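Local atomic coordinates of AlkD2 (Streptococcus mutans, PDB entry 6M9M), a protein that is of unknown function but belongs to the HEAT-like repeat family of DNA glycosylases and binds inosine-5'-monophosphate. Residues Q88-C99 against H121-L130; I39-Y47 against Y57-D68. One frame throughout, in Å; residues are numbered along the deposited sequence.

Interaction 1: residues Q88-C99 against H121-L130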
loop_
_atom_site.group_PDB
_atom_site.type_symbol
_atom_site.label_atom_id
_atom_site.label_comp_id
_atom_site.label_asym_id
_atom_site.label_seq_id
_atom_site.Cartn_x
_atom_site.Cartn_y
_atom_site.Cartn_z
ATOM N N GLN A 88 -1.132 -6.502 6.257
ATOM C CA GLN A 88 -1.725 -5.379 5.523
ATOM C C GLN A 88 -0.717 -4.253 5.292
ATOM O O GLN A 88 -0.700 -3.641 4.221
ATOM C CB GLN A 88 -2.967 -4.850 6.228
ATOM C CG GLN A 88 -4.118 -5.817 6.255
ATOM C CD GLN A 88 -4.793 -6.009 4.911
ATOM O OE1 GLN A 88 -4.631 -5.205 3.992
ATOM N NE2 GLN A 88 -5.588 -7.063 4.800
ATOM N N GLU A 89 0.141 -3.969 6.276
ATOM C CA GLU A 89 1.161 -2.955 6.048
ATOM C C GLU A 89 2.118 -3.374 4.940
ATOM O O GLU A 89 2.527 -2.547 4.125
ATOM C CB GLU A 89 1.945 -2.669 7.325
ATOM C CG GLU A 89 1.128 -2.022 8.435
ATOM C CD GLU A 89 0.574 -0.630 8.083
ATOM O OE1 GLU A 89 1.039 0.023 7.116
ATOM O OE2 GLU A 89 -0.361 -0.186 8.768
ATOM N N VAL A 90 2.467 -4.659 4.870
ATOM C CA VAL A 90 3.334 -5.122 3.789
ATOM C C VAL A 90 2.621 -5.030 2.446
ATOM O O VAL A 90 3.245 -4.710 1.436
ATOM C CB VAL A 90 3.892 -6.525 4.076
ATOM C CG1 VAL A 90 4.765 -6.994 2.920
ATOM C CG2 VAL A 90 4.724 -6.479 5.348
ATOM N N LEU A 91 1.300 -5.297 2.407
ATOM C CA LEU A 91 0.556 -5.135 1.150
ATOM C C LEU A 91 0.704 -3.720 0.591
ATOM O O LEU A 91 0.877 -3.544 -0.620
ATOM C CB LEU A 91 -0.922 -5.499 1.335
ATOM C CG LEU A 91 -1.820 -5.314 0.113
ATOM C CD1 LEU A 91 -1.367 -6.164 -1.066
ATOM C CD2 LEU A 91 -3.272 -5.608 0.469
ATOM N N ALA A 92 0.617 -2.700 1.451
ATOM C CA ALA A 92 0.804 -1.327 0.999
ATOM C C ALA A 92 2.189 -1.141 0.385
ATOM O O ALA A 92 2.335 -0.472 -0.648
ATOM C CB ALA A 92 0.581 -0.372 2.173
ATOM N N LYS A 93 3.221 -1.701 1.025
ATOM C CA LYS A 93 4.582 -1.598 0.503
ATOM C C LYS A 93 4.726 -2.337 -0.817
ATOM O O LYS A 93 5.423 -1.868 -1.729
ATOM C CB LYS A 93 5.571 -2.165 1.519
ATOM C CG LYS A 93 5.629 -1.366 2.806
ATOM C CD LYS A 93 6.505 -1.982 3.874
ATOM C CE LYS A 93 6.286 -1.310 5.222
ATOM N NZ LYS A 93 6.723 0.110 5.197
ATOM N N ALA A 94 4.097 -3.510 -0.933
ATOM C CA ALA A 94 4.173 -4.265 -2.179
ATOM C C ALA A 94 3.453 -3.545 -3.309
ATOM O O ALA A 94 3.886 -3.613 -4.465
ATOM C CB ALA A 94 3.594 -5.657 -1.974
ATOM N N PHE A 95 2.358 -2.846 -3.008
ATOM C CA PHE A 95 1.703 -2.056 -4.034
ATOM C C PHE A 95 2.598 -0.901 -4.480
ATOM O O PHE A 95 2.716 -0.623 -5.679
ATOM C CB PHE A 95 0.342 -1.540 -3.540
ATOM C CG PHE A 95 -0.389 -0.791 -4.608
ATOM C CD1 PHE A 95 -0.905 -1.476 -5.685
ATOM C CD2 PHE A 95 -0.462 0.588 -4.598
ATOM C CE1 PHE A 95 -1.508 -0.818 -6.734
ATOM C CE2 PHE A 95 -1.077 1.253 -5.656
ATOM C CZ PHE A 95 -1.592 0.551 -6.719
ATOM N N ASP A 96 3.251 -0.225 -3.533
ATOM C CA ASP A 96 4.199 0.821 -3.915
ATOM C C ASP A 96 5.311 0.249 -4.781
ATOM O O ASP A 96 5.775 0.905 -5.720
ATOM C CB ASP A 96 4.760 1.485 -2.654
ATOM C CG ASP A 96 5.543 2.736 -2.938
ATOM O OD1 ASP A 96 5.106 3.542 -3.778
ATOM O OD2 ASP A 96 6.580 2.933 -2.270
ATOM N N GLU A 97 5.764 -0.969 -4.465
ATOM C CA GLU A 97 6.802 -1.629 -5.260
ATOM C C GLU A 97 6.344 -1.835 -6.700
ATOM O O GLU A 97 7.105 -1.601 -7.646
ATOM C CB GLU A 97 7.187 -2.957 -4.608
ATOM C CG GLU A 97 8.255 -3.746 -5.329
ATOM C CD GLU A 97 9.609 -3.101 -5.300
ATOM O OE1 GLU A 97 9.882 -2.374 -4.324
ATOM O OE2 GLU A 97 10.406 -3.345 -6.239
ATOM N N PHE A 98 5.114 -2.310 -6.888
ATOM C CA PHE A 98 4.572 -2.436 -8.238
ATOM C C PHE A 98 4.650 -1.097 -8.976
ATOM O O PHE A 98 5.114 -1.020 -10.126
ATOM C CB PHE A 98 3.104 -2.895 -8.209
ATOM C CG PHE A 98 2.444 -2.731 -9.544
ATOM C CD1 PHE A 98 2.755 -3.579 -10.583
ATOM C CD2 PHE A 98 1.581 -1.674 -9.798
ATOM C CE1 PHE A 98 2.215 -3.408 -11.834
ATOM C CE2 PHE A 98 1.051 -1.495 -11.059
ATOM C CZ PHE A 98 1.360 -2.372 -12.074
ATOM N N CYS A 99 4.184 -0.024 -8.319
ATOM C CA CYS A 99 4.124 1.282 -8.975
ATOM C C CYS A 99 5.520 1.796 -9.302
ATOM O O CYS A 99 5.735 2.379 -10.370
ATOM C CB CYS A 99 3.375 2.282 -8.098
ATOM S SG CYS A 99 1.629 1.934 -7.847
ATOM N N HIS A 121 -9.446 -2.767 2.351
ATOM C CA HIS A 121 -8.010 -2.977 2.493
ATOM C C HIS A 121 -7.270 -2.711 1.191
ATOM O O HIS A 121 -6.111 -2.287 1.219
ATOM C CB HIS A 121 -7.723 -4.390 2.985
ATOM C CG HIS A 121 -8.249 -4.665 4.357
ATOM N ND1 HIS A 121 -9.452 -5.296 4.572
ATOM C CD2 HIS A 121 -7.759 -4.355 5.583
ATOM C CE1 HIS A 121 -9.672 -5.380 5.872
ATOM N NE2 HIS A 121 -8.662 -4.816 6.507
ATOM N N THR A 122 -7.914 -2.962 0.055
ATOM C CA THR A 122 -7.311 -2.613 -1.229
ATOM C C THR A 122 -7.190 -1.102 -1.363
ATOM O O THR A 122 -6.143 -0.583 -1.760
ATOM C CB THR A 122 -8.174 -3.181 -2.362
ATOM O OG1 THR A 122 -8.360 -4.596 -2.177
ATOM C CG2 THR A 122 -7.549 -2.914 -3.731
ATOM N N ARG A 123 -8.254 -0.376 -1.013
ATOM C CA ARG A 123 -8.226 1.079 -1.107
ATOM C C ARG A 123 -7.170 1.660 -0.177
ATOM O O ARG A 123 -6.407 2.551 -0.574
ATOM C CB ARG A 123 -9.608 1.643 -0.758
ATOM C CG ARG A 123 -10.724 1.137 -1.664
ATOM C CD ARG A 123 -11.994 1.953 -1.585
ATOM N NE ARG A 123 -12.628 2.007 -0.275
ATOM C CZ ARG A 123 -13.416 1.065 0.227
ATOM N NH1 ARG A 123 -13.625 -0.067 -0.442
ATOM N NH2 ARG A 123 -13.971 1.251 1.405
ATOM N N ARG A 124 -7.088 1.142 1.056
ATOM C CA ARG A 124 -6.115 1.658 2.015
ATOM C C ARG A 124 -4.693 1.314 1.595
ATOM O O ARG A 124 -3.778 2.110 1.807
ATOM C CB ARG A 124 -6.419 1.118 3.419
ATOM C CG ARG A 124 -5.664 1.806 4.562
ATOM C CD ARG A 124 -4.340 1.120 4.874
ATOM N NE ARG A 124 -3.761 1.660 6.099
ATOM C CZ ARG A 124 -2.591 1.288 6.611
ATOM N NH1 ARG A 124 -1.863 0.379 5.987
ATOM N NH2 ARG A 124 -2.147 1.838 7.732
ATOM N N ALA A 125 -4.476 0.140 0.986
ATOM C CA ALA A 125 -3.119 -0.204 0.571
ATOM C C ALA A 125 -2.583 0.807 -0.430
ATOM O O ALA A 125 -1.401 1.188 -0.379
ATOM C CB ALA A 125 -3.068 -1.609 -0.009
ATOM N N ALA A 126 -3.438 1.268 -1.344
ATOM C CA ALA A 126 -2.997 2.270 -2.311
ATOM C C ALA A 126 -2.798 3.634 -1.662
ATOM O O ALA A 126 -1.788 4.307 -1.913
ATOM C CB ALA A 126 -3.997 2.365 -3.458
ATOM N N THR A 127 -3.751 4.074 -0.836
ATOM C CA THR A 127 -3.608 5.392 -0.226
ATOM C C THR A 127 -2.388 5.443 0.676
ATOM O O THR A 127 -1.627 6.415 0.646
ATOM C CB THR A 127 -4.871 5.815 0.542
ATOM O OG1 THR A 127 -5.143 4.912 1.621
ATOM C CG2 THR A 127 -6.079 5.906 -0.397
ATOM N N GLU A 128 -2.198 4.418 1.506
ATOM C CA GLU A 128 -1.100 4.398 2.463
ATOM C C GLU A 128 0.228 4.077 1.805
ATOM O O GLU A 128 1.258 4.669 2.147
ATOM C CB GLU A 128 -1.388 3.371 3.556
ATOM C CG GLU A 128 -0.394 3.372 4.708
ATOM C CD GLU A 128 -0.530 4.553 5.659
ATOM O OE1 GLU A 128 -1.549 5.291 5.594
ATOM O OE2 GLU A 128 0.383 4.714 6.488
ATOM N N GLY A 129 0.232 3.135 0.871
ATOM C CA GLY A 129 1.488 2.663 0.313
ATOM C C GLY A 129 2.253 3.715 -0.458
ATOM O O GLY A 129 3.479 3.684 -0.495
ATOM N N LEU A 130 1.552 4.670 -1.062
ATOM C CA LEU A 130 2.201 5.728 -1.822
ATOM C C LEU A 130 2.620 6.923 -0.960
ATOM O O LEU A 130 3.272 7.840 -1.474
ATOM C CB LEU A 130 1.317 6.179 -2.988
ATOM C CG LEU A 130 1.479 5.366 -4.278
ATOM C CD1 LEU A 130 1.063 3.918 -4.086
ATOM C CD2 LEU A 130 0.700 6.040 -5.403
HETATM O O HOH W 1 -4.837 -2.456 3.660
HETATM O O HOH W 2 -2.345 -1.370 3.784
HETATM O O HOH W 3 1.749 2.654 7.503
#
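OE1 of E89 is gripped by two groups: NH1 of R124 donates to it over 3.1 Å and water 3 donates a second bond. The arginine reaches the carboxylate end-on, NH2 lying 2.9 Å from the other oxygen, OE2, of E89. Carboxylate and guanidinium are far from coplanar, their planes 74° apart, and OE1 is met from above the carboxylate plane. R124 gets there because its chain bends at chi2 (-91°), and CG of E128 covers one face of its guanidinium. Water 2 ties R124 NH1 to the Q88 backbone O, and water 3 passes from E89 to OE2 of E128, whose OE1 bonds to S164 and salt-bridges R131.

At the N-terminal end NE2 of Q88 lies over one face of the H121 ring, the amide tilted against it; water 1 joins Q88 OE1 to H121 O, and Q88 NE2 donates to the backbone O of D82.

Small residues let the axes approach to 7.9 Å. A92 and A125 meet with CA atoms 4.1 Å apart, and G129, with no side chain, brings its CA to 3.4 Å from A92 O in a CA-H...O contact. F95 touches A126, CE2 lying 3.8 Å from its CB.

With W85 and the bound IMP close to E89, the salt bridge and its waters form a polar network beside the ligand pocket that probably helps fix the carboxylate's orientation.

Interaction 2: residues I39-Y47 against Y57-D68; sequences IKKLAFLAY and YAVFLFGYLSKD
CE1 of F62 sits over a face of the F44 ring, 3.8 Å from F44 CD1, with the ring planes 52° apart. The backbone O of A58, in the same helix as F62, lies over one face of the F62 ring. On the other flank Y47 meets F62 obliquely, Y47 CB touching F62 CZ at 3.9 Å. Y47 has A58 CB at its ring edge and V59 CG2 beside CE1. With CG anti to the backbone N (chi1 -172°), its ring runs alongside V59 and points the same way. A46 CB meets the edge of the Y57 ring, and L61 CG of the tyrosine's own helix covers one of its faces; Y57 OH bonds to D30.

A43 is the knob of a knobs-into-holes contact, seated among A58, L61, F62 and L65, with its CB 3.5 Å from F62 CE1. Its small methyl suits helices whose axes come within 8.4 Å at 148°, nearly antiparallel. I39 adds its CG2 branch between L61 CD2 and L65 CD1.

The extended chain of K40 lays CG against L65 and brings NZ to 2.8 Å from D68 OD2, on the anti side of the carboxylate. E37 is a second salt-bridge partner of the lysine, and D68 OD1 caps the N of E70.

This antiparallel helix pair is characteristic of the HEAT-like repeat fold: helix 69-79 packs on F44 and F62, helix 2-13 on L42 and Y57, and helix 85-102 on V59.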
loop_
_atom_site.group_PDB
_atom_site.type_symbol
_atom_site.label_atom_id
_atom_site.label_comp_id
_atom_site.label_asym_id
_atom_site.label_seq_id
_atom_site.Cartn_x
_atom_site.Cartn_y
_atom_site.Cartn_z
ATOM N N ILE A 39 10.006 -18.623 -8.122
ATOM C CA ILE A 39 9.695 -17.771 -6.977
ATOM C C ILE A 39 8.198 -17.506 -6.860
ATOM O O ILE A 39 7.697 -17.321 -5.746
ATOM C CB ILE A 39 10.542 -16.479 -7.029
ATOM C CG1 ILE A 39 12.025 -16.832 -6.859
ATOM C CG2 ILE A 39 10.117 -15.490 -5.955
ATOM C CD1 ILE A 39 12.372 -17.374 -5.486
ATOM N N LYS A 40 7.461 -17.477 -7.979
ATOM C CA LYS A 40 6.005 -17.359 -7.891
ATOM C C LYS A 40 5.409 -18.524 -7.109
ATOM O O LYS A 40 4.538 -18.329 -6.255
ATOM C CB LYS A 40 5.381 -17.266 -9.282
ATOM C CG LYS A 40 5.645 -15.924 -9.965
ATOM C CD LYS A 40 5.315 -15.960 -11.439
ATOM C CE LYS A 40 5.954 -14.784 -12.149
ATOM N NZ LYS A 40 5.675 -14.751 -13.611
ATOM N N LYS A 41 5.863 -19.747 -7.401
ATOM C CA LYS A 41 5.365 -20.918 -6.687
ATOM C C LYS A 41 5.715 -20.828 -5.206
ATOM O O LYS A 41 4.880 -21.117 -4.338
ATOM C CB LYS A 41 5.969 -22.185 -7.300
ATOM C CG LYS A 41 5.641 -22.376 -8.771
ATOM C CD LYS A 41 6.349 -23.597 -9.365
ATOM C CE LYS A 41 6.117 -23.678 -10.857
ATOM N NZ LYS A 41 6.722 -24.895 -11.446
ATOM N N LEU A 42 6.940 -20.398 -4.899
ATOM C CA LEU A 42 7.339 -20.223 -3.508
ATOM C C LEU A 42 6.484 -19.174 -2.803
ATOM O O LEU A 42 6.080 -19.371 -1.650
ATOM C CB LEU A 42 8.821 -19.852 -3.454
ATOM C CG LEU A 42 9.343 -19.516 -2.056
ATOM C CD1 LEU A 42 9.153 -20.675 -1.074
ATOM C CD2 LEU A 42 10.810 -19.104 -2.138
ATOM N N ALA A 43 6.207 -18.049 -3.465
ATOM C CA ALA A 43 5.411 -17.003 -2.842
ATOM C C ALA A 43 4.012 -17.502 -2.493
ATOM O O ALA A 43 3.501 -17.229 -1.402
ATOM C CB ALA A 43 5.341 -15.792 -3.776
ATOM N N PHE A 44 3.353 -18.210 -3.418
ATOM C CA PHE A 44 2.021 -18.721 -3.111
ATOM C C PHE A 44 2.062 -19.727 -1.968
ATOM O O PHE A 44 1.170 -19.737 -1.111
ATOM C CB PHE A 44 1.364 -19.327 -4.347
ATOM C CG PHE A 44 0.902 -18.306 -5.354
ATOM C CD1 PHE A 44 -0.014 -17.339 -5.012
ATOM C CD2 PHE A 44 1.376 -18.328 -6.651
ATOM C CE1 PHE A 44 -0.442 -16.409 -5.930
ATOM C CE2 PHE A 44 0.939 -17.403 -7.580
ATOM C CZ PHE A 44 0.017 -16.449 -7.212
ATOM N N LEU A 45 3.085 -20.583 -1.936
ATOM C CA LEU A 45 3.169 -21.552 -0.847
ATOM C C LEU A 45 3.426 -20.853 0.480
ATOM O O LEU A 45 2.795 -21.178 1.494
ATOM C CB LEU A 45 4.249 -22.594 -1.130
ATOM C CG LEU A 45 4.259 -23.769 -0.148
ATOM C CD1 LEU A 45 2.974 -24.586 -0.210
ATOM C CD2 LEU A 45 5.488 -24.638 -0.430
ATOM N N ALA A 46 4.325 -19.873 0.493
ATOM C CA ALA A 46 4.609 -19.153 1.727
ATOM C C ALA A 46 3.388 -18.374 2.214
ATOM O O ALA A 46 3.170 -18.250 3.425
ATOM C CB ALA A 46 5.806 -18.226 1.533
ATOM N N TYR A 47 2.587 -17.830 1.292
ATOM C CA TYR A 47 1.422 -17.045 1.686
ATOM C C TYR A 47 0.367 -17.906 2.376
ATOM O O TYR A 47 -0.460 -17.372 3.119
ATOM C CB TYR A 47 0.850 -16.235 0.493
ATOM C CG TYR A 47 -0.227 -15.290 0.997
ATOM C CD1 TYR A 47 0.116 -14.196 1.785
ATOM C CD2 TYR A 47 -1.572 -15.541 0.776
ATOM C CE1 TYR A 47 -0.848 -13.381 2.333
ATOM C CE2 TYR A 47 -2.541 -14.705 1.308
ATOM C CZ TYR A 47 -2.175 -13.647 2.108
ATOM O OH TYR A 47 -3.145 -12.841 2.656
ATOM N N TYR A 57 6.767 -12.036 4.351
ATOM C CA TYR A 57 7.790 -12.396 3.367
ATOM C C TYR A 57 7.168 -12.653 1.997
ATOM O O TYR A 57 7.648 -12.154 0.973
ATOM C CB TYR A 57 8.546 -13.619 3.904
ATOM C CG TYR A 57 9.350 -14.386 2.890
ATOM C CD1 TYR A 57 8.771 -15.410 2.172
ATOM C CD2 TYR A 57 10.685 -14.084 2.644
ATOM C CE1 TYR A 57 9.486 -16.134 1.246
ATOM C CE2 TYR A 57 11.418 -14.811 1.713
ATOM C CZ TYR A 57 10.802 -15.827 1.006
ATOM O OH TYR A 57 11.476 -16.577 0.073
ATOM N N ALA A 58 6.087 -13.436 1.966
ATOM C CA ALA A 58 5.440 -13.780 0.706
ATOM C C ALA A 58 4.901 -12.549 -0.006
ATOM O O ALA A 58 4.955 -12.468 -1.241
ATOM C CB ALA A 58 4.301 -14.765 0.960
ATOM N N VAL A 59 4.331 -11.607 0.750
ATOM C CA VAL A 59 3.775 -10.399 0.144
ATOM C C VAL A 59 4.879 -9.497 -0.391
ATOM O O VAL A 59 4.709 -8.863 -1.440
ATOM C CB VAL A 59 2.798 -9.701 1.104
ATOM C CG1 VAL A 59 2.258 -8.425 0.495
ATOM C CG2 VAL A 59 1.647 -10.654 1.455
ATOM N N PHE A 60 6.030 -9.429 0.288
ATOM C CA PHE A 60 7.167 -8.745 -0.325
ATOM C C PHE A 60 7.526 -9.400 -1.662
ATOM O O PHE A 60 7.802 -8.709 -2.650
ATOM C CB PHE A 60 8.390 -8.697 0.607
ATOM C CG PHE A 60 8.300 -7.656 1.702
ATOM C CD1 PHE A 60 8.237 -6.309 1.387
ATOM C CD2 PHE A 60 8.319 -8.019 3.039
ATOM C CE1 PHE A 60 8.165 -5.346 2.392
ATOM C CE2 PHE A 60 8.255 -7.060 4.041
ATOM C CZ PHE A 60 8.184 -5.722 3.715
ATOM N N LEU A 61 7.563 -10.739 -1.709
ATOM C CA LEU A 61 7.816 -11.420 -2.978
ATOM C C LEU A 61 6.783 -11.051 -4.039
ATOM O O LEU A 61 7.134 -10.777 -5.190
ATOM C CB LEU A 61 7.859 -12.934 -2.796
ATOM C CG LEU A 61 9.067 -13.563 -2.108
ATOM C CD1 LEU A 61 8.854 -15.082 -2.072
ATOM C CD2 LEU A 61 10.348 -13.213 -2.831
ATOM N N PHE A 62 5.497 -11.043 -3.673
ATOM C CA PHE A 62 4.473 -10.653 -4.630
ATOM C C PHE A 62 4.780 -9.265 -5.200
ATOM O O PHE A 62 4.662 -9.039 -6.404
ATOM C CB PHE A 62 3.075 -10.633 -3.994
ATOM C CG PHE A 62 2.503 -11.992 -3.631
ATOM C CD1 PHE A 62 2.741 -13.142 -4.393
ATOM C CD2 PHE A 62 1.666 -12.108 -2.526
ATOM C CE1 PHE A 62 2.153 -14.370 -4.033
ATOM C CE2 PHE A 62 1.107 -13.314 -2.168
ATOM C CZ PHE A 62 1.351 -14.449 -2.911
ATOM N N GLY A 63 5.157 -8.313 -4.335
ATOM C CA GLY A 63 5.539 -7.000 -4.820
ATOM C C GLY A 63 6.634 -7.045 -5.866
ATOM O O GLY A 63 6.555 -6.387 -6.911
ATOM N N TYR A 64 7.691 -7.821 -5.600
ATOM C CA TYR A 64 8.779 -7.918 -6.569
ATOM C C TYR A 64 8.339 -8.590 -7.870
ATOM O O TYR A 64 8.913 -8.317 -8.930
ATOM C CB TYR A 64 9.974 -8.667 -5.964
ATOM C CG TYR A 64 10.489 -8.066 -4.677
ATOM C CD1 TYR A 64 10.612 -6.699 -4.513
ATOM C CD2 TYR A 64 10.800 -8.878 -3.599
ATOM C CE1 TYR A 64 11.031 -6.160 -3.298
ATOM C CE2 TYR A 64 11.241 -8.363 -2.409
ATOM C CZ TYR A 64 11.356 -7.013 -2.247
ATOM O OH TYR A 64 11.779 -6.538 -1.028
ATOM N N LEU A 65 7.349 -9.477 -7.797
ATOM C CA LEU A 65 6.859 -10.274 -8.914
ATOM C C LEU A 65 5.674 -9.644 -9.636
ATOM O O LEU A 65 5.150 -10.244 -10.591
ATOM C CB LEU A 65 6.398 -11.628 -8.381
ATOM C CG LEU A 65 7.454 -12.579 -7.838
ATOM C CD1 LEU A 65 6.734 -13.635 -7.007
ATOM C CD2 LEU A 65 8.275 -13.202 -8.959
ATOM N N SER A 66 5.261 -8.448 -9.227
ATOM C CA SER A 66 3.963 -7.902 -9.590
ATOM C C SER A 66 3.851 -7.419 -11.030
ATOM O O SER A 66 2.742 -7.025 -11.415
ATOM C CB SER A 66 3.583 -6.786 -8.616
ATOM O OG SER A 66 4.538 -5.757 -8.611
ATOM N N LYS A 67 4.905 -7.477 -11.842
ATOM C CA LYS A 67 4.731 -7.304 -13.284
ATOM C C LYS A 67 3.800 -8.366 -13.861
ATOM O O LYS A 67 3.109 -8.123 -14.862
ATOM C CB LYS A 67 6.092 -7.348 -13.986
ATOM C CG LYS A 67 6.077 -7.180 -15.491
ATOM C CD LYS A 67 7.493 -7.316 -16.013
ATOM C CE LYS A 67 7.568 -7.233 -17.522
ATOM N NZ LYS A 67 8.970 -7.402 -18.009
ATOM N N ASP A 68 3.743 -9.538 -13.236
ATOM C CA ASP A 68 2.807 -10.593 -13.627
ATOM C C ASP A 68 1.420 -10.212 -13.114
ATOM O O ASP A 68 1.192 -10.128 -11.907
ATOM C CB ASP A 68 3.279 -11.920 -13.039
ATOM C CG ASP A 68 2.430 -13.098 -13.468
ATOM O OD1 ASP A 68 1.228 -12.920 -13.756
ATOM O OD2 ASP A 68 2.972 -14.227 -13.474
#

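How the interactions relate
Both contacts are buried helix pairs of one HEAT-like array, in series along the chain with centres 15 Å apart. Interaction 1 lies almost at the centre of the chain, interaction 2 toward the N-terminal end. They share no helix, yet they touch: V90 CG1 lies 3.7 Å from F60 CE2, so helix 85-102 packs on helix 120-129 in interaction 1 and also touches segment 57-68 of interaction 2. Alanines bring the helices close in both. In interaction 2 the contact is mainly aromatic and aliphatic, with one salt bridge at its margin; interaction 1, beside the IMP pocket, adds a bidentate salt bridge and bridging waters to its apolar part.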